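Local coordinates for protein xylooligosaccharide oxidase (Myceliophthora thermophila, PDB 5L6G) that oxidises the C1 hydroxyl of xylooligosaccharides and related sugars to lactones, using a bicovalently bound FAD and passing the electrons to molecular oxygen to give hydrogen peroxide, at residues N262-L274 with Q283-I297. Numbering follows the deposited sequence.
Sequences NGGMPEEMNMRVL and QGLYHGNASALKTAI. With NAG (2-acetamido-2-deoxy-beta-D-glucopyranose), chain G; XYP (beta-D-xylopyranose), chain H.
Arg272 and Gln283 meet as a hydrogen-bonded pair of an antiparallel hairpin. Gln283 N donates to Arg272 O, and Arg272 N returns a bond to Gln283 O. The Arg272 side chain leaves CB with CG between the backbone N and the carbonyl carbon (chi1 72°), then runs extended, which carries the guanidinium alongside the Gln283 amide. Arg272 CG passes 3.8 Å from Gln283 O. Arg272 CD lies 4.0 Å from Gln283 OE1. Arg272 NE donates to Gln283 OE1 (2.8 Å), in the carbonyl plane, and Arg272 NH2 to the same OE1 (2.9 Å). The guanidinium and amide planes are only 29° apart. Arg272 NH1 donates to O2 of the bound xylose at 2.8 Å. Arg272 is a substrate-binding residue, and Thr154, Glu412 and Tyr451 also bond this sugar. With an alanine in its place, xylose O2 would probably lose this donor and Gln283 OE1 both of its own, leaving the amide less firmly fixed. Leu274 CD2 packs against Gln283 NE2, which is hydrogen-bonded to Gln281 OE1. The hairpin sits inside the eight-stranded antiparallel sheet of the substrate side of this FAD-linked oxidase. On the other face, beneath helix 290-304, Met269 stretches out and bends at chi3 (-66°). Met269 CE then touches Ile297 CD1 (3.6 Å) and Ala296 CB. Farther along, Glu268 CB makes an off-centre CH-pi contact with the Tyr286 ring, 4.1 Å from its centroid. A water joins Glu268 OE1 to Tyr286 OH.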
ATOM      1  N   ASN A 262       2.199  24.982   4.045  1.00 15.91           N
ATOM      2  CA  ASN A 262       2.600  25.911   5.082  1.00 17.03           C
ATOM      3  C   ASN A 262       2.382  25.460   6.525  1.00 17.06           C
ATOM      4  O   ASN A 262       2.450  26.271   7.425  1.00 17.53           O
ATOM      5  CB  ASN A 262       1.947  27.272   4.835  1.00 17.79           C
ATOM      6  CG  ASN A 262       2.614  28.017   3.693  1.00 18.36           C
ATOM      7  OD1 ASN A 262       3.699  28.572   3.854  1.00 19.04           O
ATOM      8  ND2 ASN A 262       2.005  27.959   2.508  1.00 18.36           N
ATOM      9  N   GLY A 263       2.167  24.167   6.750  1.00 16.66           N
ATOM     10  CA  GLY A 263       2.132  23.633   8.106  1.00 16.71           C
ATOM     11  C   GLY A 263       0.786  23.807   8.785  1.00 16.88           C
ATOM     12  O   GLY A 263       0.705  23.797  10.023  1.00 17.70           O
ATOM     13  N   GLY A 264      -0.275  23.931   7.991  1.00 16.04           N
ATOM     14  CA  GLY A 264      -1.608  24.127   8.525  1.00 16.10           C
ATOM     15  C   GLY A 264      -2.180  22.895   9.214  1.00 15.75           C
ATOM     16  O   GLY A 264      -3.022  23.006  10.102  1.00 15.99           O
ATOM     17  N   MET A 265      -1.750  21.719   8.778  1.00 15.20           N
ATOM     18  CA  MET A 265      -2.289  20.459   9.298  1.00 14.88           C
ATOM     19  C   MET A 265      -1.499  19.973  10.503  1.00 15.10           C
ATOM     20  O   MET A 265      -0.330  19.645  10.387  1.00 14.82           O
ATOM     21  CB  MET A 265      -2.329  19.373   8.209  1.00 14.29           C
ATOM     22  CG  MET A 265      -3.245  18.221   8.595  1.00 14.26           C
ATOM     23  SD  MET A 265      -3.854  17.148   7.281  1.00 14.20           S
ATOM     24  CE  MET A 265      -2.509  16.000   7.193  1.00 13.46           C
ATOM     25  N   PRO A 266      -2.144  19.900  11.665  1.00 15.46           N
ATOM     26  CA  PRO A 266      -1.353  19.539  12.829  1.00 16.20           C
ATOM     27  C   PRO A 266      -1.040  18.046  12.846  1.00 16.03           C
ATOM     28  O   PRO A 266      -1.688  17.252  12.137  1.00 15.21           O
ATOM     29  CB  PRO A 266      -2.244  19.975  13.992  1.00 16.80           C
ATOM     30  CG  PRO A 266      -3.621  19.819  13.448  1.00 16.46           C
ATOM     31  CD  PRO A 266      -3.512  20.293  12.036  1.00 15.89           C
ATOM     32  N   GLU A 267      -0.037  17.674  13.629  1.00 16.63           N
ATOM     33  CA  GLU A 267       0.424  16.295  13.665  1.00 16.78           C
ATOM     34  C   GLU A 267      -0.699  15.304  13.954  1.00 16.40           C
ATOM     35  O   GLU A 267      -0.714  14.228  13.371  1.00 15.90           O
ATOM     36  CB  GLU A 267       1.544  16.119  14.692  1.00 18.08           C
ATOM     37  CG  GLU A 267       2.829  16.848  14.333  1.00 18.91           C
ATOM     38  CD  GLU A 267       3.991  16.499  15.243  1.00 20.65           C
ATOM     39  OE1 GLU A 267       3.905  15.499  15.998  1.00 21.52           O
ATOM     40  OE2 GLU A 267       5.004  17.225  15.198  1.00 21.90           O
ATOM     41  N   GLU A 268      -1.646  15.682  14.809  1.00 16.63           N
ATOM     42  CA  GLU A 268      -2.740  14.792  15.230  1.00 16.71           C
ATOM     43  C   GLU A 268      -3.785  14.550  14.133  1.00 15.98           C
ATOM     44  O   GLU A 268      -4.591  13.619  14.247  1.00 16.17           O
ATOM     45  CB  GLU A 268      -3.482  15.387  16.436  1.00 17.78           C
ATOM     46  CG  GLU A 268      -2.654  15.518  17.705  1.00 18.58           C
ATOM     47  CD  GLU A 268      -1.796  16.767  17.780  1.00 19.30           C
ATOM     48  OE1 GLU A 268      -1.784  17.617  16.847  1.00 18.88           O
ATOM     49  OE2 GLU A 268      -1.125  16.889  18.819  1.00 20.33           O
ATOM     50  N   MET A 269      -3.784  15.389  13.099  1.00 15.22           N
ATOM     51  CA  MET A 269      -4.774  15.331  12.037  1.00 14.79           C
ATOM     52  C   MET A 269      -4.289  14.498  10.853  1.00 14.08           C
ATOM     53  O   MET A 269      -3.169  14.653  10.415  1.00 13.92           O
ATOM     54  CB  MET A 269      -5.083  16.745  11.547  1.00 14.95           C
ATOM     55  CG  MET A 269      -6.230  16.845  10.556  1.00 14.82           C
ATOM     56  SD  MET A 269      -6.651  18.548  10.182  1.00 15.06           S
ATOM     57  CE  MET A 269      -7.277  19.135  11.766  1.00 15.89           C
ATOM     58  N   ASN A 270      -5.169  13.648  10.343  1.00 13.70           N
ATOM     59  CA  ASN A 270      -4.865  12.734   9.254  1.00 13.13           C
ATOM     60  C   ASN A 270      -6.044  12.826   8.337  1.00 13.10           C
ATOM     61  O   ASN A 270      -7.182  12.648   8.789  1.00 13.46           O
ATOM     62  CB  ASN A 270      -4.736  11.299   9.758  1.00 13.13           C
ATOM     63  CG  ASN A 270      -3.619  11.135  10.739  1.00 13.39           C
ATOM     64  OD1 ASN A 270      -2.523  10.727  10.362  1.00 12.89           O
ATOM     65  ND2 ASN A 270      -3.872  11.500  12.011  1.00 14.07           N
ATOM     66  N   MET A 271      -5.803  13.155   7.076  1.00 12.66           N
ATOM     67  CA  MET A 271      -6.900  13.613   6.212  1.00 12.54           C
ATOM     68  C   MET A 271      -6.619  13.347   4.741  1.00 12.06           C
ATOM     69  O   MET A 271      -5.477  13.251   4.343  1.00 11.72           O
ATOM     70  CB  MET A 271      -7.156  15.089   6.422  1.00 13.17           C
ATOM     71  CG  MET A 271      -8.488  15.591   5.901  1.00 13.56           C
ATOM     72  SD  MET A 271      -8.936  17.213   6.530  1.00 14.35           S
ATOM     73  CE  MET A 271      -7.427  18.150   6.220  1.00 14.29           C
ATOM     74  N   ARG A 272      -7.695  13.212   3.973  1.00 11.73           N
ATOM     75  CA  ARG A 272      -7.642  13.050   2.538  1.00 11.65           C
ATOM     76  C   ARG A 272      -8.892  13.660   1.898  1.00 11.60           C
ATOM     77  O   ARG A 272      -9.910  13.854   2.555  1.00 12.23           O
ATOM     78  CB  ARG A 272      -7.610  11.574   2.203  1.00 11.59           C
ATOM     79  CG  ARG A 272      -8.947  10.870   2.442  1.00 12.09           C
ATOM     80  CD  ARG A 272      -8.753   9.351   2.433  1.00 12.28           C
ATOM     81  NE  ARG A 272     -10.002   8.635   2.590  1.00 12.85           N
ATOM     82  CZ  ARG A 272     -10.102   7.317   2.693  1.00 13.24           C
ATOM     83  NH1 ARG A 272      -9.017   6.562   2.679  1.00 13.07           N
ATOM     84  NH2 ARG A 272     -11.292   6.758   2.836  1.00 14.12           N
ATOM     85  N   VAL A 273      -8.791  13.964   0.621  1.00 11.40           N
ATOM     86  CA  VAL A 273      -9.956  14.219  -0.205  1.00 11.51           C
ATOM     87  C   VAL A 273     -10.364  12.897  -0.822  1.00 11.59           C
ATOM     88  O   VAL A 273      -9.535  12.224  -1.398  1.00 11.09           O
ATOM     89  CB  VAL A 273      -9.635  15.203  -1.348  1.00 11.37           C
ATOM     90  CG1 VAL A 273     -10.839  15.366  -2.260  1.00 11.53           C
ATOM     91  CG2 VAL A 273      -9.205  16.553  -0.790  1.00 11.65           C
ATOM     92  N   LEU A 274     -11.635  12.539  -0.678  1.00 12.46           N
ATOM     93  CA  LEU A 274     -12.249  11.481  -1.470  1.00 12.67           C
ATOM     94  C   LEU A 274     -13.198  12.149  -2.435  1.00 12.49           C
ATOM     95  O   LEU A 274     -14.048  12.910  -2.022  1.00 12.74           O
ATOM     96  CB  LEU A 274     -13.056  10.527  -0.592  1.00 13.56           C
ATOM     97  CG  LEU A 274     -13.892   9.475  -1.335  1.00 14.18           C
ATOM     98  CD1 LEU A 274     -12.988   8.559  -2.157  1.00 14.04           C
ATOM     99  CD2 LEU A 274     -14.726   8.659  -0.375  1.00 14.97           C
ATOM    100  N   GLN A 283     -12.096  13.746   4.310  1.00 13.19           N
ATOM    101  CA  GLN A 283     -12.360  12.745   5.325  1.00 13.76           C
ATOM    102  C   GLN A 283     -11.124  12.723   6.193  1.00 13.34           C
ATOM    103  O   GLN A 283     -10.013  12.596   5.679  1.00 12.93           O
ATOM    104  CB  GLN A 283     -12.526  11.353   4.710  1.00 13.96           C
ATOM    105  CG  GLN A 283     -13.599  11.293   3.651  1.00 14.64           C
ATOM    106  CD  GLN A 283     -13.722   9.911   3.056  1.00 15.33           C
ATOM    107  OE1 GLN A 283     -12.726   9.226   2.820  1.00 15.25           O
ATOM    108  NE2 GLN A 283     -14.948   9.511   2.772  1.00 16.43           N
ATOM    109  N   GLY A 284     -11.334  12.824   7.501  1.00 13.53           N
ATOM    110  CA  GLY A 284     -10.240  12.849   8.446  1.00 13.42           C
ATOM    111  C   GLY A 284     -10.415  11.902   9.604  1.00 13.66           C
ATOM    112  O   GLY A 284     -11.513  11.390   9.859  1.00 13.72           O
ATOM    113  N   LEU A 285      -9.297  11.636  10.271  1.00 13.70           N
ATOM    114  CA  LEU A 285      -9.281  11.015  11.578  1.00 14.34           C
ATOM    115  C   LEU A 285      -8.330  11.850  12.430  1.00 14.72           C
ATOM    116  O   LEU A 285      -7.133  11.953  12.144  1.00 14.30           O
ATOM    117  CB  LEU A 285      -8.823   9.561  11.507  1.00 14.22           C
ATOM    118  CG  LEU A 285      -9.036   8.763  12.796  1.00 14.85           C
ATOM    119  CD1 LEU A 285     -10.524   8.540  13.022  1.00 15.43           C
ATOM    120  CD2 LEU A 285      -8.290   7.450  12.815  1.00 14.76           C
ATOM    121  N   TYR A 286      -8.878  12.471  13.462  1.00 15.42           N
ATOM    122  CA  TYR A 286      -8.102  13.307  14.337  1.00 16.07           C
ATOM    123  C   TYR A 286      -7.779  12.509  15.583  1.00 16.64           C
ATOM    124  O   TYR A 286      -8.678  11.950  16.219  1.00 17.13           O
ATOM    125  CB  TYR A 286      -8.912  14.547  14.683  1.00 16.70           C
ATOM    126  CG  TYR A 286      -8.160  15.533  15.520  1.00 17.32           C
ATOM    127  CD1 TYR A 286      -7.222  16.385  14.944  1.00 17.01           C
ATOM    128  CD2 TYR A 286      -8.380  15.608  16.889  1.00 18.24           C
ATOM    129  CE1 TYR A 286      -6.514  17.283  15.709  1.00 17.75           C
ATOM    130  CE2 TYR A 286      -7.679  16.512  17.676  1.00 18.97           C
ATOM    131  CZ  TYR A 286      -6.753  17.346  17.075  1.00 18.62           C
ATOM    132  OH  TYR A 286      -6.073  18.235  17.836  1.00 19.71           O
ATOM    133  N   HIS A 287      -6.498  12.434  15.930  1.00 16.85           N
ATOM    134  CA  HIS A 287      -6.079  11.690  17.112  1.00 17.67           C
ATOM    135  C   HIS A 287      -6.254  12.538  18.370  1.00 18.91           C
ATOM    136  O   HIS A 287      -5.302  13.102  18.906  1.00 18.98           O
ATOM    137  CB  HIS A 287      -4.647  11.212  16.962  1.00 17.32           C
ATOM    138  CG  HIS A 287      -4.481  10.172  15.905  1.00 16.66           C
ATOM    139  ND1 HIS A 287      -3.687   9.069  16.085  1.00 16.75           N
ATOM    140  CD2 HIS A 287      -5.033  10.041  14.674  1.00 16.17           C
ATOM    141  CE1 HIS A 287      -3.728   8.315  15.004  1.00 16.13           C
ATOM    142  NE2 HIS A 287      -4.534   8.885  14.128  1.00 15.89           N
ATOM    143  N   GLY A 288      -7.496  12.608  18.807  1.00 20.00           N
ATOM    144  CA  GLY A 288      -7.917  13.434  19.924  1.00 21.68           C
ATOM    145  C   GLY A 288      -9.438  13.462  19.915  1.00 22.75           C
ATOM    146  O   GLY A 288     -10.072  12.831  19.070  1.00 21.55           O
ATOM    147  N   ASN A 289     -10.025  14.187  20.858  1.00 25.16           N
ATOM    148  CA  ASN A 289     -11.475  14.202  21.011  1.00 26.87           C
ATOM    149  C   ASN A 289     -12.095  15.257  20.104  1.00 26.17           C
ATOM    150  O   ASN A 289     -11.378  15.958  19.385  1.00 25.76           O
ATOM    151  CB  ASN A 289     -11.857  14.406  22.483  1.00 29.99           C
ATOM    152  CG  ASN A 289     -11.261  15.664  23.075  1.00 33.14           C
ATOM    153  OD1 ASN A 289     -11.110  16.667  22.388  1.00 31.85           O
ATOM    154  ND2 ASN A 289     -10.927  15.618  24.376  1.00 38.41           N
ATOM    155  N   ALA A 290     -13.424  15.368  20.126  1.00 26.03           N
ATOM    156  CA  ALA A 290     -14.132  16.196  19.153  1.00 25.19           C
ATOM    157  C   ALA A 290     -13.880  17.678  19.361  1.00 25.27           C
ATOM    158  O   ALA A 290     -13.765  18.424  18.395  1.00 24.36           O
ATOM    159  CB  ALA A 290     -15.625  15.903  19.180  1.00 25.89           C
ATOM    160  N   SER A 291     -13.801  18.116  20.620  1.00 25.99           N
ATOM    161  CA  SER A 291     -13.550  19.535  20.907  1.00 26.14           C
ATOM    162  C   SER A 291     -12.157  19.944  20.427  1.00 25.33           C
ATOM    163  O   SER A 291     -11.969  21.051  19.940  1.00 24.71           O
ATOM    164  CB  SER A 291     -13.726  19.853  22.403  1.00 27.41           C
ATOM    165  OG  SER A 291     -13.106  18.871  23.200  1.00 27.65           O
ATOM    166  N   ALA A 292     -11.191  19.033  20.545  1.00 25.04           N
ATOM    167  CA  ALA A 292      -9.827  19.312  20.107  1.00 24.72           C
ATOM    168  C   ALA A 292      -9.779  19.393  18.577  1.00 24.16           C
ATOM    169  O   ALA A 292      -9.137  20.286  18.010  1.00 23.69           O
ATOM    170  CB  ALA A 292      -8.872  18.255  20.641  1.00 24.58           C
ATOM    171  N   LEU A 293     -10.478  18.478  17.910  1.00 24.02           N
ATOM    172  CA  LEU A 293     -10.610  18.537  16.452  1.00 23.91           C
ATOM    173  C   LEU A 293     -11.198  19.870  15.984  1.00 25.17           C
ATOM    174  O   LEU A 293     -10.651  20.521  15.088  1.00 24.13           O
ATOM    175  CB  LEU A 293     -11.498  17.394  15.943  1.00 23.60           C
ATOM    176  CG  LEU A 293     -12.020  17.563  14.513  1.00 23.19           C
ATOM    177  CD1 LEU A 293     -10.856  17.525  13.538  1.00 22.12           C
ATOM    178  CD2 LEU A 293     -13.060  16.513  14.169  1.00 23.28           C
ATOM    179  N   LYS A 294     -12.322  20.263  16.578  1.00 27.35           N
ATOM    180  CA  LYS A 294     -13.035  21.457  16.135  1.00 28.73           C
ATOM    181  C   LYS A 294     -12.110  22.669  16.158  1.00 28.66           C
ATOM    182  O   LYS A 294     -12.078  23.461  15.221  1.00 28.55           O
ATOM    183  CB  LYS A 294     -14.270  21.705  17.010  1.00 31.70           C
ATOM    184  CG  LYS A 294     -15.406  20.708  16.810  1.00 33.54           C
ATOM    185  CD  LYS A 294     -16.529  20.949  17.813  1.00 37.02           C
ATOM    186  CE  LYS A 294     -17.633  19.904  17.685  1.00 39.11           C
ATOM    187  NZ  LYS A 294     -18.508  20.146  16.503  1.00 39.85           N
ATOM    188  N   THR A 295     -11.352  22.795  17.239  1.00 29.26           N
ATOM    189  CA  THR A 295     -10.383  23.876  17.397  1.00 29.47           C
ATOM    190  C   THR A 295      -9.275  23.770  16.342  1.00 28.05           C
ATOM    191  O   THR A 295      -8.893  24.756  15.718  1.00 28.28           O
ATOM    192  CB  THR A 295      -9.781  23.847  18.824  1.00 30.49           C
ATOM    193  OG1 THR A 295     -10.829  24.017  19.789  1.00 31.45           O
ATOM    194  CG2 THR A 295      -8.749  24.949  19.019  1.00 30.86           C
ATOM    195  N   ALA A 296      -8.787  22.559  16.128  1.00 26.80           N
ATOM    196  CA  ALA A 296      -7.705  22.307  15.178  1.00 25.80           C
ATOM    197  C   ALA A 296      -8.097  22.569  13.721  1.00 24.89           C
ATOM    198  O   ALA A 296      -7.275  23.010  12.922  1.00 24.63           O
ATOM    199  CB  ALA A 296      -7.213  20.874  15.339  1.00 25.24           C
ATOM    200  N   ILE A 297      -9.350  22.296  13.382  1.00 24.45           N
ATOM    201  CA  ILE A 297      -9.802  22.343  11.991  1.00 23.91           C
ATOM    202  C   ILE A 297     -10.365  23.715  11.607  1.00 24.07           C
ATOM    203  O   ILE A 297     -10.568  23.996  10.434  1.00 22.84           O
ATOM    204  CB  ILE A 297     -10.848  21.227  11.724  1.00 23.74           C
ATOM    205  CG1 ILE A 297     -11.033  20.966  10.219  1.00 23.28           C
ATOM    206  CG2 ILE A 297     -12.190  21.555  12.369  1.00 24.53           C
ATOM    207  CD1 ILE A 297      -9.838  20.371   9.543  1.00 22.58           C
TER
HETATM  208  C1  NAG G 508     -10.344  16.754  25.064  1.00 33.10           C
HETATM  209  C2  NAG G 508     -10.812  16.728  26.526  1.00 39.66           C
HETATM  210  C3  NAG G 508     -10.071  17.737  27.397  1.00 42.18           C
HETATM  211  C4  NAG G 508      -8.572  17.656  27.173  1.00 43.52           C
HETATM  212  C5  NAG G 508      -8.236  17.696  25.683  1.00 42.61           C
HETATM  213  C6  NAG G 508      -6.748  17.472  25.441  1.00 43.71           C
HETATM  214  C7  NAG G 508     -13.087  15.944  26.976  1.00 42.10           C
HETATM  215  C8  NAG G 508     -14.559  16.245  26.998  1.00 41.71           C
HETATM  216  N2  NAG G 508     -12.255  16.914  26.593  1.00 38.95           N
HETATM  217  O3  NAG G 508     -10.302  17.438  28.753  1.00 45.91           O
HETATM  218  O4  NAG G 508      -7.964  18.732  27.853  1.00 46.78           O
HETATM  219  O5  NAG G 508      -8.937  16.675  25.012  1.00 35.95           O
HETATM  220  O6  NAG G 508      -6.390  18.002  24.181  1.00 47.24           O
HETATM  221  O7  NAG G 508     -12.703  14.824  27.322  1.00 46.62           O
HETATM  222  O1  XYP H 509      -6.332   4.081  -0.058  1.00 35.63           O
HETATM  223  C1  XYP H 509      -7.279   3.032   0.129  1.00 32.88           C
HETATM  224  C2  XYP H 509      -8.510   3.590   0.841  1.00 32.75           C
HETATM  225  C3  XYP H 509      -9.634   2.563   0.886  1.00 33.05           C
HETATM  226  C4  XYP H 509      -9.912   2.025  -0.514  1.00 32.92           C
HETATM  227  C5  XYP H 509      -8.624   1.509  -1.168  1.00 32.40           C
HETATM  228  O2  XYP H 509      -8.125   3.945   2.169  1.00 27.57           O
HETATM  229  O3  XYP H 509     -10.805   3.118   1.509  1.00 34.47           O
HETATM  230  O4  XYP H 509     -10.823   0.921  -0.442  1.00 31.47           O
HETATM  231  O5  XYP H 509      -7.594   2.493  -1.145  1.00 34.32           O
HETATM  232  O   HOH W   1      -3.981  19.328  16.848  1.00 22.69           O